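Local coordinates for cobalamin (Vitamin B12) biosynthesis CbiX protein (Marinobacter aquaeolei, PDB 3LYH) that probably acts as a metal-binding lyase of the CbiX chelatase family, with a likely part in cobalamin (vitamin B12) biosynthesis, at residues I9-G14 with F65-L70; S49-V54 with E90-V95; T23-A28 with A38-M43. All blocks are in the same frame, centred on the assembly; numbering follows the deposited sequence.

Contact 1: I9-G14 with F65-L70; sequences ILLAHG and FTVVPL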
# COMPACT_ATOMS: atom_id res chain seq x y z
N ILE B 9 6.19 10.00 12.06
CA ILE B 9 5.61 10.62 10.88
C ILE B 9 5.32 9.52 9.88
O ILE B 9 6.26 8.86 9.39
CB ILE B 9 6.53 11.69 10.25
CG1 ILE B 9 6.84 12.74 11.29
CG2 ILE B 9 5.81 12.37 9.06
CD1 ILE B 9 7.83 13.84 10.85
N LEU B 10 4.04 9.32 9.58
CA LEU B 10 3.60 8.39 8.52
C LEU B 10 3.64 9.17 7.25
O LEU B 10 2.92 10.16 7.13
CB LEU B 10 2.21 7.82 8.77
CG LEU B 10 2.01 7.07 10.07
CD1 LEU B 10 0.59 6.53 10.26
CD2 LEU B 10 3.02 6.00 10.26
N LEU B 11 4.49 8.76 6.31
CA LEU B 11 4.75 9.57 5.11
C LEU B 11 4.11 8.97 3.88
O LEU B 11 4.45 7.87 3.50
CB LEU B 11 6.24 9.78 4.85
CG LEU B 11 6.60 10.76 3.73
CD1 LEU B 11 6.16 12.13 4.10
CD2 LEU B 11 8.12 10.72 3.45
N ALA B 12 3.21 9.77 3.27
CA ALA B 12 2.49 9.35 2.02
C ALA B 12 2.87 10.27 0.84
O ALA B 12 3.32 11.38 1.06
CB ALA B 12 0.93 9.41 2.27
N HIS B 13 2.69 9.85 -0.42
CA HIS B 13 2.50 10.86 -1.52
C HIS B 13 1.20 11.60 -1.38
O HIS B 13 0.17 10.98 -1.08
CB HIS B 13 2.45 10.20 -2.90
CG HIS B 13 3.77 9.96 -3.52
ND1 HIS B 13 4.75 10.93 -3.58
CD2 HIS B 13 4.29 8.86 -4.12
CE1 HIS B 13 5.83 10.43 -4.15
NE2 HIS B 13 5.58 9.17 -4.49
N GLY B 14 1.20 12.90 -1.67
CA GLY B 14 -0.01 13.71 -1.68
C GLY B 14 -0.59 13.80 -3.08
O GLY B 14 -0.04 13.30 -4.05
N PHE B 65 12.64 11.90 15.64
CA PHE B 65 11.59 11.52 14.72
C PHE B 65 11.94 10.20 14.05
O PHE B 65 13.12 9.90 13.89
CB PHE B 65 11.42 12.58 13.61
CG PHE B 65 11.01 13.93 14.13
CD1 PHE B 65 11.95 14.78 14.70
CD2 PHE B 65 9.71 14.40 13.98
CE1 PHE B 65 11.57 16.04 15.21
CE2 PHE B 65 9.32 15.63 14.45
CZ PHE B 65 10.25 16.48 15.07
N THR B 66 10.91 9.46 13.66
CA THR B 66 11.06 8.32 12.75
C THR B 66 9.98 8.48 11.68
O THR B 66 8.81 8.62 12.01
CB THR B 66 10.94 6.96 13.46
OG1 THR B 66 12.00 6.87 14.43
CG2 THR B 66 11.02 5.78 12.47
N VAL B 67 10.44 8.54 10.44
CA VAL B 67 9.58 8.53 9.24
C VAL B 67 9.33 7.11 8.83
O VAL B 67 10.28 6.35 8.55
CB VAL B 67 10.22 9.33 8.10
CG1 VAL B 67 9.40 9.22 6.82
CG2 VAL B 67 10.36 10.83 8.50
N VAL B 68 8.05 6.74 8.82
CA VAL B 68 7.56 5.41 8.38
C VAL B 68 6.85 5.64 7.02
O VAL B 68 5.72 6.18 6.99
CB VAL B 68 6.58 4.77 9.36
CG1 VAL B 68 6.12 3.39 8.86
CG2 VAL B 68 7.20 4.63 10.76
N PRO B 69 7.52 5.24 5.90
CA PRO B 69 6.87 5.44 4.59
C PRO B 69 5.64 4.57 4.38
O PRO B 69 5.70 3.35 4.50
CB PRO B 69 7.97 5.13 3.58
CG PRO B 69 9.23 5.22 4.33
CD PRO B 69 8.87 4.74 5.72
N LEU B 70 4.50 5.19 4.06
CA LEU B 70 3.24 4.50 3.78
C LEU B 70 3.22 4.11 2.30
O LEU B 70 2.46 4.65 1.46
CB LEU B 70 2.01 5.33 4.13
CG LEU B 70 1.78 5.62 5.59
CD1 LEU B 70 0.46 6.36 5.79
CD2 LEU B 70 1.88 4.35 6.48
O HOH W 1 2.02 6.72 -0.48
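L10 and L70 meet where L70 CD1 lies 3.8 Å from L10 CB, and V68 lies side by side with L10, its CB 3.9 Å from L10 CD2. On the face that carries I9 and L11, L11 CB rests 3.8 Å from V67 CG1. Here I9 has CG1 beside its backbone N (chi1 -58°), which, with the chain extended beyond CG1, carries CD1 to F65, 3.7 Å from ring atom CD2. Between the two layers of side chains, four backbone bonds form a regular parallel ladder, from I9 N to T66 O (3.0 Å) up to L70 N on L11 O (2.7 Å). P69 costs this ladder nothing, because L11 bonds to V68 and L70 on either side of it. The two strands are the central pair of a four-stranded parallel sheet, the core of an alpha/beta chelatase-like fold. Beyond the last rung of the ladder, one water accepts from H13 N and donates to L70 O. Cut back to an alanine, L70 would probably lose its packing on L10 CB and on I113 of the second subunit, opening a gap at this edge of the contact. Helix 50-59 backs I9, while V117 of the second subunit packs on L10.

Contact 2: S49-V54 with E90-V95; sequences SLDTIV and EAEHGV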
# COMPACT_ATOMS: atom_id res chain seq x y z
N SER B 49 2.71 19.08 5.15
CA SER B 49 3.99 18.67 4.62
C SER B 49 4.82 18.12 5.77
O SER B 49 4.47 18.28 6.95
CB SER B 49 4.74 19.87 4.03
OG SER B 49 5.02 20.82 5.05
N LEU B 50 5.93 17.49 5.41
CA LEU B 50 6.93 17.04 6.42
C LEU B 50 7.50 18.21 7.25
O LEU B 50 7.69 18.10 8.46
CB LEU B 50 8.03 16.24 5.73
CG LEU B 50 8.88 15.21 6.44
CD1 LEU B 50 8.03 14.10 7.00
CD2 LEU B 50 9.86 14.64 5.43
N ASP B 51 7.76 19.35 6.58
CA ASP B 51 8.25 20.50 7.30
C ASP B 51 7.24 20.96 8.34
O ASP B 51 7.65 21.27 9.45
CB ASP B 51 8.63 21.66 6.36
CG ASP B 51 9.72 22.52 6.94
OD1 ASP B 51 9.41 23.50 7.62
OD2 ASP B 51 10.89 22.18 6.72
N THR B 52 5.94 20.97 8.00
CA THR B 52 4.90 21.41 8.92
C THR B 52 4.78 20.52 10.14
O THR B 52 4.65 21.02 11.25
CB THR B 52 3.53 21.52 8.21
OG1 THR B 52 3.58 22.61 7.29
CG2 THR B 52 2.40 21.75 9.21
N ILE B 53 4.86 19.21 9.93
CA ILE B 53 4.83 18.29 11.06
C ILE B 53 6.08 18.42 11.93
O ILE B 53 6.01 18.37 13.17
CB ILE B 53 4.60 16.84 10.58
CG1 ILE B 53 3.25 16.70 9.88
CG2 ILE B 53 4.68 15.84 11.78
CD1 ILE B 53 2.03 17.12 10.71
N VAL B 54 7.24 18.54 11.29
CA VAL B 54 8.48 18.66 12.07
C VAL B 54 8.49 19.97 12.83
O VAL B 54 8.78 19.99 14.02
CB VAL B 54 9.75 18.49 11.19
CG1 VAL B 54 10.98 18.87 12.00
CG2 VAL B 54 9.86 17.05 10.64
N GLU B 90 16.51 18.10 8.99
CA GLU B 90 17.40 17.94 10.12
C GLU B 90 18.28 19.17 10.31
O GLU B 90 18.48 19.59 11.43
CB GLU B 90 18.30 16.71 9.99
CG GLU B 90 17.58 15.36 10.12
CD GLU B 90 18.52 14.20 10.04
OE1 GLU B 90 19.39 14.18 9.14
OE2 GLU B 90 18.43 13.29 10.88
N ALA B 91 18.80 19.72 9.22
CA ALA B 91 19.64 20.94 9.31
C ALA B 91 18.82 22.20 9.59
O ALA B 91 19.17 23.00 10.44
CB ALA B 91 20.45 21.11 8.04
N GLU B 92 17.72 22.37 8.87
CA GLU B 92 16.82 23.50 9.05
C GLU B 92 16.21 23.55 10.45
O GLU B 92 16.06 24.62 11.01
CB GLU B 92 15.74 23.47 7.96
CG GLU B 92 14.74 24.60 7.96
CD GLU B 92 13.69 24.45 6.84
OE1 GLU B 92 13.94 23.71 5.86
OE2 GLU B 92 12.61 25.09 6.96
N HIS B 93 15.88 22.39 11.04
CA HIS B 93 15.22 22.37 12.35
C HIS B 93 16.10 21.88 13.50
O HIS B 93 15.64 21.92 14.63
CB HIS B 93 13.91 21.58 12.26
CG HIS B 93 12.93 22.16 11.29
ND1 HIS B 93 12.29 23.36 11.51
CD2 HIS B 93 12.49 21.71 10.09
CE1 HIS B 93 11.49 23.62 10.49
NE2 HIS B 93 11.59 22.64 9.62
N GLY B 94 17.33 21.44 13.25
CA GLY B 94 18.18 20.87 14.31
C GLY B 94 17.57 19.66 15.04
O GLY B 94 17.52 19.59 16.28
N VAL B 95 17.09 18.70 14.26
CA VAL B 95 16.50 17.47 14.77
C VAL B 95 17.18 16.26 14.13
O VAL B 95 17.96 16.42 13.19
CB VAL B 95 14.98 17.42 14.50
CG1 VAL B 95 14.27 18.58 15.29
CG2 VAL B 95 14.67 17.53 13.02
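D51 and H93 supply the polar link between the two helices, a histidine-carboxylate hydrogen bond. H93 NE2 donates to D51 OD2 at 3.0 Å, and more weakly to D51 OD1 at 3.1 Å, so a single N-H is shared between both oxygens. OD2 lies close to the imidazole plane, yet the nitrogen comes to it from above the carboxylate, 44° out of plane; the two flat groups are turned 49° apart. D51 has a second conformer, so the bond may hold only part of the time.

Like charges come close as well: D51 OD2 and E92 OE2 stand 3.4 Å apart, with their side chains crossing at about a right angle. R88 forms salt bridges to both acids, which would be expected to ease the repulsion. E92 CG sits over one face of the H93 ring, above its centre and 4.1 Å from the plane.

The apolar part runs through V54. Its CG1, anti to the backbone N, points at the H93 ring obliquely, 3.7 Å from CD2, and comes within 4.1 Å of V95 CG2.

At the helix ends, S49 is the N-cap of helix 50-59, its OG accepting from T52 N at 3.1 Å, whereas G94, just after helix 78-93, breaks the helical path with a positive phi, a conformation that favours glycine. H93 O is taken up by K58 NZ.

The start of helix 50-59 thus faces the end of helix 78-93, with L50 lying against M85 and L89 of the latter, while L50, I53 and V54 pack on I9 of strand 6-12.

Contact 3: T23-A28 with A38-M43; sequences TFEKLA and AAIAYM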
# COMPACT_ATOMS: atom_id res chain seq x y z
N THR B 23 -8.15 8.31 1.70
CA THR B 23 -7.72 6.91 1.91
C THR B 23 -6.50 6.86 2.80
O THR B 23 -6.42 6.02 3.72
CB THR B 23 -7.53 6.20 0.55
OG1 THR B 23 -8.70 6.42 -0.25
CG2 THR B 23 -7.30 4.69 0.77
N PHE B 24 -5.50 7.71 2.57
CA PHE B 24 -4.33 7.70 3.41
C PHE B 24 -4.61 8.19 4.81
O PHE B 24 -4.07 7.66 5.76
CB PHE B 24 -3.14 8.44 2.76
CG PHE B 24 -2.50 7.64 1.72
CD1 PHE B 24 -2.84 7.81 0.36
CD2 PHE B 24 -1.55 6.69 2.04
CE1 PHE B 24 -2.24 7.00 -0.62
CE2 PHE B 24 -0.97 5.89 1.06
CZ PHE B 24 -1.35 6.03 -0.24
N GLU B 25 -5.47 9.18 4.93
CA GLU B 25 -5.83 9.67 6.29
C GLU B 25 -6.46 8.54 7.09
O GLU B 25 -6.11 8.32 8.26
CB GLU B 25 -6.76 10.85 6.20
CG GLU B 25 -6.11 12.07 5.57
CD GLU B 25 -5.29 12.89 6.53
OE1 GLU B 25 -5.45 12.71 7.76
OE2 GLU B 25 -4.49 13.72 6.04
N LYS B 26 -7.34 7.77 6.45
CA LYS B 26 -7.96 6.62 7.10
C LYS B 26 -6.96 5.51 7.43
O LYS B 26 -7.07 4.90 8.48
CB LYS B 26 -9.13 6.09 6.28
CG LYS B 26 -9.89 5.00 7.00
N LEU B 27 -5.99 5.26 6.53
CA LEU B 27 -4.91 4.30 6.78
C LEU B 27 -4.09 4.69 8.01
O LEU B 27 -3.64 3.83 8.80
CB LEU B 27 -3.98 4.16 5.57
CG LEU B 27 -4.54 3.21 4.51
CD1 LEU B 27 -3.76 3.45 3.24
CD2 LEU B 27 -4.42 1.73 4.96
N ALA B 28 -3.89 5.99 8.19
CA ALA B 28 -3.11 6.48 9.32
C ALA B 28 -3.89 6.55 10.63
O ALA B 28 -3.27 6.59 11.72
CB ALA B 28 -2.52 7.83 8.97
N ALA B 38 2.11 10.88 16.92
CA ALA B 38 2.10 10.26 15.59
C ALA B 38 1.22 11.09 14.66
O ALA B 38 0.17 11.55 15.06
CB ALA B 38 1.68 8.74 15.68
N ALA B 39 1.70 11.31 13.42
CA ALA B 39 0.98 12.17 12.47
C ALA B 39 1.25 11.71 11.05
O ALA B 39 2.32 11.12 10.77
CB ALA B 39 1.42 13.61 12.64
N ILE B 40 0.29 11.94 10.18
CA ILE B 40 0.53 11.72 8.74
C ILE B 40 1.09 13.01 8.14
O ILE B 40 0.75 14.11 8.58
CB ILE B 40 -0.75 11.31 7.94
CG1 ILE B 40 -0.38 10.85 6.54
CG2 ILE B 40 -1.84 12.44 7.94
CD1 ILE B 40 -1.46 10.12 5.80
N ALA B 41 2.00 12.84 7.17
CA ALA B 41 2.50 13.95 6.38
C ALA B 41 2.60 13.48 4.94
O ALA B 41 2.69 12.27 4.65
CB ALA B 41 3.86 14.47 6.89
N TYR B 42 2.54 14.45 4.03
CA TYR B 42 2.57 14.21 2.61
C TYR B 42 3.85 14.82 1.99
O TYR B 42 4.23 15.94 2.29
CB TYR B 42 1.36 14.85 1.94
CG TYR B 42 0.05 14.24 2.39
CD1 TYR B 42 -0.35 13.04 1.86
CD2 TYR B 42 -0.77 14.88 3.31
CE1 TYR B 42 -1.55 12.45 2.26
CE2 TYR B 42 -1.99 14.31 3.72
CZ TYR B 42 -2.36 13.10 3.18
OH TYR B 42 -3.53 12.51 3.54
N MSE B 43 4.49 14.04 1.15
CA MSE B 43 5.73 14.41 0.46
C MSE B 43 5.53 15.67 -0.41
O MSE B 43 6.41 16.51 -0.49
CB MSE B 43 6.22 13.21 -0.36
CG MSE B 43 7.70 13.22 -0.84
SE MSE B 43 8.16 11.50 -1.63
CE MSE B 43 6.99 10.63 -0.47
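F24, E25 and A28 reach I40 and Y42 from a helix segment whose axis passes 9.0 Å from that of strand 38-42 and runs nearly antiparallel to it, at 158°. I40 fills the middle of the interface. With CG1 anti to its backbone N, it extends CD1 up to the helix backbone, 3.6 Å from F24 O and 3.9 Å from F24 CB, while its own CB meets A28 CB at 4.0 Å. E25 works along the flank. Its chain bends at chi2 (-83°) and brings the carboxylate over I40, with OE2 3.5 Å from I40 CG2. The same oxygen accepts from Y42 OH at 2.9 Å, met on its anti side and 32° out of the carboxylate plane. The acid crosses the tyrosine at about a right angle, near the ring edge, and this bond fixes the phenol end beside the helix; a weak second bond joins Y42 OH to C21 O. F24 meets the W20 ring of its own helix, and A73 of the second subunit; A28 also touches L10 of the neighbouring strand 6-12. Helix 18-34 thus lies against the sheet as the connection of a beta-alpha-beta crossover from strand 6-12 to its parallel neighbour 38-42, the building unit of Rossmann-like alpha/beta folds.

A layered alpha/beta domain can be read from these three contacts. Contact 1 holds the middle of the sheet, about 2 Å from the chain centre, and contact 3 adjoins it with centres about 7 Å apart: L10 N lies 2.8 Å from A39 O, and L10 O lies 2.8 Å from A41 N, both probable hydrogen bonds between neighbouring strands. Contact 2 is more peripheral, about 13 Å from contact 1 and 17 Å from contact 3, centre to centre. Yet it touches both, with I9 CG2 3.5 Å from L50 CD1 and I53 CG1 3.8 Å from A41 CB. Contacts 1 and 3 also border the second subunit, whereas contact 2 meets no other chain of the assembly.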